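Local coordinates for protein putative serine phosphatase (Pseudomonas aeruginosa, PDB 6K4E) that probably acts as a magnesium-dependent PP2C-type protein phosphatase of the SiaABC threonine phosphorylation pathway, which controls biofilm formation in response to carbon availability, at residues L185-S193 and L205-G213. Sequence-based numbering, arbitrary orientation.
Sequences LAFAGAKIS and LKGARRAIG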
ATOM      1  N   LEU B 185      19.499 -16.133 -18.219  1.00 45.49           N
ATOM      2  CA  LEU B 185      18.964 -15.282 -17.171  1.00 44.19           C
ATOM      3  C   LEU B 185      19.002 -13.831 -17.624  1.00 47.70           C
ATOM      4  O   LEU B 185      19.967 -13.421 -18.269  1.00 45.44           O
ATOM      5  CB  LEU B 185      19.895 -15.496 -15.961  1.00 43.63           C
ATOM      6  CG  LEU B 185      19.585 -14.864 -14.639  1.00 46.57           C
ATOM      7  CD1 LEU B 185      19.933 -15.826 -13.510  1.00 45.81           C
ATOM      8  CD2 LEU B 185      20.361 -13.555 -14.468  1.00 45.94           C
ATOM      9  N   ALA B 186      17.947 -13.054 -17.292  1.00 44.31           N
ATOM     10  CA  ALA B 186      17.940 -11.633 -17.601  1.00 44.23           C
ATOM     11  C   ALA B 186      17.816 -10.917 -16.274  1.00 46.07           C
ATOM     12  O   ALA B 186      16.962 -11.281 -15.479  1.00 45.57           O
ATOM     13  CB  ALA B 186      16.770 -11.288 -18.517  1.00 45.83           C
ATOM     14  N   PHE B 187      18.695  -9.964 -15.999  1.00 41.93           N
ATOM     15  CA  PHE B 187      18.666  -9.206 -14.750  1.00 41.54           C
ATOM     16  C   PHE B 187      18.630  -7.707 -15.011  1.00 46.40           C
ATOM     17  O   PHE B 187      19.328  -7.214 -15.888  1.00 47.93           O
ATOM     18  CB  PHE B 187      19.898  -9.558 -13.852  1.00 42.60           C
ATOM     19  CG  PHE B 187      20.169  -8.557 -12.740  1.00 42.37           C
ATOM     20  CD1 PHE B 187      19.313  -8.451 -11.642  1.00 43.76           C
ATOM     21  CD2 PHE B 187      21.238  -7.676 -12.824  1.00 42.39           C
ATOM     22  CE1 PHE B 187      19.529  -7.476 -10.656  1.00 42.97           C
ATOM     23  CE2 PHE B 187      21.455  -6.722 -11.830  1.00 43.12           C
ATOM     24  CZ  PHE B 187      20.617  -6.640 -10.753  1.00 40.51           C
ATOM     25  N   ALA B 188      17.841  -6.981 -14.233  1.00 44.01           N
ATOM     26  CA  ALA B 188      17.814  -5.514 -14.285  1.00 44.45           C
ATOM     27  C   ALA B 188      17.641  -5.020 -12.868  1.00 46.86           C
ATOM     28  O   ALA B 188      16.796  -5.531 -12.151  1.00 45.74           O
ATOM     29  CB  ALA B 188      16.693  -5.009 -15.181  1.00 45.34           C
ATOM     30  N   GLY B 189      18.471  -4.070 -12.466  1.00 45.61           N
ATOM     31  CA  GLY B 189      18.446  -3.539 -11.110  1.00 45.35           C
ATOM     32  C   GLY B 189      18.654  -2.049 -10.970  1.00 49.02           C
ATOM     33  O   GLY B 189      19.338  -1.431 -11.784  1.00 47.97           O
ATOM     34  N   ALA B 190      18.017  -1.458  -9.950  1.00 46.19           N
ATOM     35  CA  ALA B 190      18.166  -0.057  -9.565  1.00 46.30           C
ATOM     36  C   ALA B 190      18.735  -0.101  -8.140  1.00 48.59           C
ATOM     37  O   ALA B 190      18.003  -0.424  -7.208  1.00 48.05           O
ATOM     38  CB  ALA B 190      16.815   0.640  -9.577  1.00 47.30           C
ATOM     39  N   LYS B 191      20.068   0.041  -8.011  1.00 44.01           N
ATOM     40  CA  LYS B 191      20.830   0.062  -6.764  1.00 43.66           C
ATOM     41  C   LYS B 191      20.828  -1.287  -6.039  1.00 47.40           C
ATOM     42  O   LYS B 191      21.056  -1.331  -4.823  1.00 48.47           O
ATOM     43  CB  LYS B 191      20.378   1.216  -5.844  1.00 46.73           C
ATOM     44  CG  LYS B 191      20.810   2.609  -6.352  1.00 53.88           C
ATOM     45  CD  LYS B 191      20.327   3.763  -5.491  1.00 59.09           C
ATOM     46  CE  LYS B 191      20.968   3.853  -4.127  1.00 72.03           C
ATOM     47  NZ  LYS B 191      20.239   4.816  -3.259  1.00 85.53           N
ATOM     48  N   ILE B 192      20.573  -2.381  -6.791  1.00 41.82           N
ATOM     49  CA  ILE B 192      20.585  -3.764  -6.294  1.00 41.35           C
ATOM     50  C   ILE B 192      21.321  -4.623  -7.302  1.00 43.53           C
ATOM     51  O   ILE B 192      21.134  -4.467  -8.508  1.00 42.69           O
ATOM     52  CB  ILE B 192      19.201  -4.339  -5.836  1.00 44.49           C
ATOM     53  CG1 ILE B 192      18.833  -3.715  -4.442  1.00 44.79           C
ATOM     54  CG2 ILE B 192      19.226  -5.922  -5.733  1.00 43.22           C
ATOM     55  CD1 ILE B 192      17.631  -4.121  -3.835  1.00 55.68           C
ATOM     56  N   SER B 193      22.216  -5.472  -6.792  1.00 38.90           N
ATOM     57  CA  SER B 193      23.060  -6.353  -7.597  1.00 38.59           C
ATOM     58  C   SER B 193      22.573  -7.774  -7.554  1.00 41.65           C
ATOM     59  O   SER B 193      21.950  -8.197  -6.571  1.00 42.80           O
ATOM     60  CB  SER B 193      24.494  -6.343  -7.065  1.00 39.95           C
ATOM     61  OG  SER B 193      25.034  -5.036  -6.985  1.00 50.90           O
ATOM     62  N   LEU B 205      26.530  -8.949 -10.956  1.00 45.63           N
ATOM     63  CA  LEU B 205      25.897  -8.247 -12.060  1.00 44.52           C
ATOM     64  C   LEU B 205      25.373  -6.969 -11.394  1.00 49.37           C
ATOM     65  O   LEU B 205      24.362  -7.013 -10.702  1.00 48.12           O
ATOM     66  CB  LEU B 205      24.747  -9.076 -12.669  1.00 43.69           C
ATOM     67  CG  LEU B 205      25.054 -10.398 -13.445  1.00 48.09           C
ATOM     68  CD1 LEU B 205      23.858 -10.855 -14.252  1.00 47.40           C
ATOM     69  CD2 LEU B 205      26.362 -10.356 -14.255  1.00 48.74           C
ATOM     70  N   LYS B 206      26.125  -5.859 -11.502  1.00 47.35           N
ATOM     71  CA  LYS B 206      25.754  -4.594 -10.850  1.00 47.21           C
ATOM     72  C   LYS B 206      24.518  -3.957 -11.442  1.00 51.78           C
ATOM     73  O   LYS B 206      24.324  -3.989 -12.656  1.00 52.06           O
ATOM     74  CB  LYS B 206      26.921  -3.590 -10.846  1.00 50.06           C
ATOM     75  CG  LYS B 206      28.120  -4.038 -10.017  1.00 64.30           C
ATOM     76  CD  LYS B 206      29.401  -3.341 -10.464  1.00 73.04           C
ATOM     77  CE  LYS B 206      30.656  -4.014  -9.942  1.00 82.24           C
ATOM     78  NZ  LYS B 206      31.001  -5.241 -10.713  1.00 84.97           N
ATOM     79  N   GLY B 207      23.686  -3.407 -10.572  1.00 48.53           N
ATOM     80  CA  GLY B 207      22.485  -2.678 -10.959  1.00 48.27           C
ATOM     81  C   GLY B 207      22.847  -1.227 -11.209  1.00 52.15           C
ATOM     82  O   GLY B 207      23.966  -0.803 -10.891  1.00 50.94           O
ATOM     83  N   ALA B 208      21.914  -0.455 -11.797  1.00 48.63           N
ATOM     84  CA  ALA B 208      22.091   0.969 -12.092  1.00 49.16           C
ATOM     85  C   ALA B 208      22.322   1.743 -10.800  1.00 54.71           C
ATOM     86  O   ALA B 208      21.857   1.317  -9.737  1.00 53.12           O
ATOM     87  CB  ALA B 208      20.861   1.508 -12.806  1.00 50.02           C
ATOM     88  N   ARG B 209      23.056   2.868 -10.892  1.00 54.54           N
ATOM     89  CA  ARG B 209      23.345   3.707  -9.726  1.00 56.09           C
ATOM     90  C   ARG B 209      22.156   4.626  -9.366  1.00 62.25           C
ATOM     91  O   ARG B 209      22.231   5.375  -8.391  1.00 63.45           O
ATOM     92  CB  ARG B 209      24.676   4.483  -9.888  1.00 57.63           C
ATOM     93  CG  ARG B 209      25.897   3.572  -9.761  1.00 68.68           C
ATOM     94  CD  ARG B 209      27.171   4.287  -9.336  1.00 77.39           C
ATOM     95  NE  ARG B 209      27.706   3.729  -8.094  1.00 79.85           N
ATOM     96  CZ  ARG B 209      28.636   2.783  -8.032  1.00 87.77           C
ATOM     97  NH1 ARG B 209      29.171   2.293  -9.144  1.00 74.63           N
ATOM     98  NH2 ARG B 209      29.044   2.322  -6.856  1.00 71.56           N
ATOM     99  N   ARG B 210      21.042   4.510 -10.110  1.00 58.47           N
ATOM    100  CA  ARG B 210      19.837   5.308  -9.913  1.00 58.88           C
ATOM    101  C   ARG B 210      18.738   4.478  -9.321  1.00 61.60           C
ATOM    102  O   ARG B 210      18.453   3.394  -9.820  1.00 60.58           O
ATOM    103  CB  ARG B 210      19.347   5.903 -11.249  1.00 63.46           C
ATOM    104  CG  ARG B 210      20.422   6.677 -12.026  1.00 86.37           C
ATOM    105  CD  ARG B 210      20.087   6.922 -13.499  1.00103.95           C
ATOM    106  NE  ARG B 210      19.777   5.701 -14.262  1.00111.34           N
ATOM    107  CZ  ARG B 210      20.678   4.866 -14.775  1.00118.81           C
ATOM    108  NH1 ARG B 210      21.976   5.078 -14.587  1.00105.04           N
ATOM    109  NH2 ARG B 210      20.287   3.805 -15.468  1.00100.22           N
ATOM    110  N   ALA B 211      18.095   4.992  -8.271  1.00 58.96           N
ATOM    111  CA  ALA B 211      16.943   4.337  -7.655  1.00 57.78           C
ATOM    112  C   ALA B 211      15.716   4.578  -8.524  1.00 61.40           C
ATOM    113  O   ALA B 211      15.698   5.516  -9.336  1.00 60.61           O
ATOM    114  CB  ALA B 211      16.697   4.903  -6.267  1.00 58.52           C
ATOM    115  N   ILE B 212      14.693   3.718  -8.370  1.00 57.10           N
ATOM    116  CA  ILE B 212      13.429   3.853  -9.088  1.00 57.45           C
ATOM    117  C   ILE B 212      12.700   5.109  -8.537  1.00 64.02           C
ATOM    118  O   ILE B 212      12.457   5.195  -7.342  1.00 60.57           O
ATOM    119  CB  ILE B 212      12.576   2.562  -8.939  1.00 58.61           C
ATOM    120  CG1 ILE B 212      13.135   1.420  -9.795  1.00 57.34           C
ATOM    121  CG2 ILE B 212      11.090   2.814  -9.244  1.00 59.23           C
ATOM    122  CD1 ILE B 212      12.988   0.129  -9.204  1.00 56.08           C
ATOM    123  N   GLY B 213      12.332   6.039  -9.411  1.00 65.83           N
ATOM    124  CA  GLY B 213      11.594   7.235  -9.013  1.00 68.27           C
ATOM    125  C   GLY B 213      12.471   8.367  -8.528  1.00 76.37           C
ATOM    126  O   GLY B 213      12.595   8.585  -7.316  1.00 76.36           O
TER
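A190 and A208 form a single beta bridge at the end of strand 184-190, closed by two backbone hydrogen bonds, A208 N to G189 O and K191 N to A208 O, each 2.8 Å. Tight backbone packing at G207 continues the contact: its CA is 3.3 Å from I192 O in a CA-H...O contact.

F187 carries its CG anti to the backbone N (chi1 163°), which sets the ring against L205, the last residue of strand 202-205. There CE2 meets L205 O obliquely at 3.1 Å, CD2 packs on L205 CB at 3.8 Å, and G207 N lies at the ring edge. Past the bridge, A190 CB touches R210 O (3.2 Å) and, from a different direction, I212 CG1. K191 runs alongside the 209-211 backbone, its CD 3.9 Å from A211 CB, and bends at chi3 (69°); its NZ makes a long, weak ion pair with D172, and the side chain lies about 5 Å from a bound magnesium ion.

The contact thus joins two antiparallel sheets, consistent with the beta sandwich of PP2C-type phosphatases, by tying edge strand 202-205 and the loop after it to strand 184-190. Strand 184-190 lies between 171-179 and 223-226, whereas 202-205 is the outermost strand of the other sheet within this chain. L205 also touches I223 and V225, and I212 reaches strand 171-179 and helix 143-157.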